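Side-chain contact in Anapc5 protein (PDB 5BPZ), which is a subunit of the anaphase-promoting complex (APC/C), a cell-cycle ubiquitin ligase, in which it probably has a scaffolding role: residues Asp111-Ser116 and His136-Tyr141. Numbering follows the deposited sequence.
Sequences DDLADS and HMILAY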
# COMPACT_ATOMS: atom_id res chain seq x y z
N ASP A 111 -4.81 11.19 2.17
CA ASP A 111 -5.52 12.01 3.16
C ASP A 111 -6.15 11.12 4.24
O ASP A 111 -5.92 11.36 5.43
CB ASP A 111 -6.63 12.87 2.49
CG ASP A 111 -6.18 13.98 1.54
OD1 ASP A 111 -4.96 14.11 1.31
OD2 ASP A 111 -7.06 14.69 1.01
N ASP A 112 -6.91 10.09 3.82
CA ASP A 112 -7.58 9.12 4.70
C ASP A 112 -6.59 8.31 5.53
O ASP A 112 -6.86 8.05 6.70
CB ASP A 112 -8.50 8.19 3.89
CG ASP A 112 -9.74 8.86 3.29
OD1 ASP A 112 -10.04 10.01 3.68
OD2 ASP A 112 -10.40 8.23 2.45
N LEU A 113 -5.44 7.93 4.94
CA LEU A 113 -4.37 7.17 5.60
C LEU A 113 -3.71 8.00 6.71
O LEU A 113 -3.38 7.45 7.76
CB LEU A 113 -3.33 6.72 4.57
CG LEU A 113 -2.21 5.79 5.03
CD1 LEU A 113 -2.69 4.35 5.18
CD2 LEU A 113 -1.08 5.83 4.06
N ALA A 114 -3.51 9.32 6.46
CA ALA A 114 -2.89 10.24 7.40
C ALA A 114 -3.78 10.48 8.64
O ALA A 114 -3.26 10.66 9.74
CB ALA A 114 -2.57 11.55 6.71
N ASP A 115 -5.12 10.45 8.45
CA ASP A 115 -6.11 10.61 9.52
C ASP A 115 -6.46 9.27 10.20
O ASP A 115 -7.22 9.27 11.17
CB ASP A 115 -7.37 11.32 8.98
CG ASP A 115 -8.19 12.04 10.03
OD1 ASP A 115 -7.69 13.02 10.62
OD2 ASP A 115 -9.36 11.65 10.24
N SER A 116 -5.91 8.14 9.70
CA SER A 116 -6.18 6.79 10.21
C SER A 116 -5.23 6.30 11.32
O SER A 116 -5.49 5.24 11.89
CB SER A 116 -6.21 5.78 9.07
OG SER A 116 -4.90 5.38 8.69
N HIS A 136 7.43 8.75 7.07
CA HIS A 136 8.32 9.01 5.93
C HIS A 136 7.62 8.95 4.58
O HIS A 136 8.04 9.67 3.68
CB HIS A 136 9.56 8.10 5.96
CG HIS A 136 10.48 8.39 7.10
ND1 HIS A 136 10.91 7.39 7.95
CD2 HIS A 136 11.02 9.57 7.51
CE1 HIS A 136 11.70 7.98 8.84
NE2 HIS A 136 11.79 9.29 8.62
N MET A 137 6.54 8.14 4.44
CA MET A 137 5.78 8.09 3.17
C MET A 137 4.90 9.33 3.01
O MET A 137 4.90 9.92 1.93
CB MET A 137 4.94 6.81 3.03
CG MET A 137 5.75 5.58 2.64
SD MET A 137 6.58 5.75 1.03
CE MET A 137 8.32 5.88 1.58
N ILE A 138 4.15 9.72 4.08
CA ILE A 138 3.26 10.89 4.08
C ILE A 138 4.08 12.18 3.94
O ILE A 138 3.65 13.09 3.23
CB ILE A 138 2.26 10.91 5.30
CG1 ILE A 138 1.40 9.62 5.40
CG2 ILE A 138 1.36 12.18 5.31
CD1 ILE A 138 0.35 9.34 4.26
N LEU A 139 5.27 12.26 4.59
CA LEU A 139 6.15 13.43 4.48
C LEU A 139 6.71 13.56 3.07
O LEU A 139 6.56 14.63 2.47
CB LEU A 139 7.30 13.41 5.50
CG LEU A 139 6.98 13.76 6.96
CD1 LEU A 139 8.18 13.49 7.84
CD2 LEU A 139 6.56 15.22 7.11
N ALA A 140 7.32 12.48 2.52
CA ALA A 140 7.88 12.48 1.16
C ALA A 140 6.80 12.74 0.11
O ALA A 140 7.08 13.39 -0.90
CB ALA A 140 8.60 11.17 0.87
N TYR A 141 5.55 12.28 0.38
CA TYR A 141 4.39 12.53 -0.49
C TYR A 141 4.06 14.02 -0.51
O TYR A 141 3.88 14.56 -1.60
CB TYR A 141 3.15 11.72 -0.07
CG TYR A 141 1.92 12.01 -0.92
CD1 TYR A 141 1.81 11.52 -2.22
CD2 TYR A 141 0.89 12.81 -0.44
CE1 TYR A 141 0.71 11.81 -3.01
CE2 TYR A 141 -0.23 13.11 -1.22
CZ TYR A 141 -0.32 12.60 -2.51
OH TYR A 141 -1.41 12.87 -3.29
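Ile138 reaches across from helix 129-142 to Leu113 and Ala114 in the last turn of helix 103-114, joining two consecutive helices of the all-helical Apc5 N-terminal domain. The pair illustrates how one branched side chain can serve two neighbours on the facing helix: no hydrogen bond crosses the interface, which buries 134 Å² in all, and Ile138 contributes the largest share. Its two branches divide the work. With CG1 anti to the carbonyl carbon (chi1 -55°), the longer arm carries CD1 to the methyl CD2 of Leu113, 3.8 Å away, while the shorter arm, CG2, faces the CB of Ala114 at 4.2 Å. The backbones come closest at the same place, where the CA atoms of Ala114 and Ile138 are 7.0 Å apart, consistent with the small side chain of Ala114 at this position.

Leu113 extends CG anti to its own backbone N (chi1 -174°) and meets Ile138 methyl to methyl, the two side chains lying at a slant to each other. The leucine is buried, and it also packs on Leu38 and Ser42 of helix 32-46, which links the helix pair to the first helix of the domain. Earlier in helix 103-114, Phe110 touches Ile138 and stacks on the ring of Tyr141, so the apolar seam continues one turn further along. Ala114, by contrast, stays partly exposed. Close by in the chain, Ser116 OG donates a 2.7 Å hydrogen bond to Leu113 O, the donor standing 29° off the plane of that carbonyl.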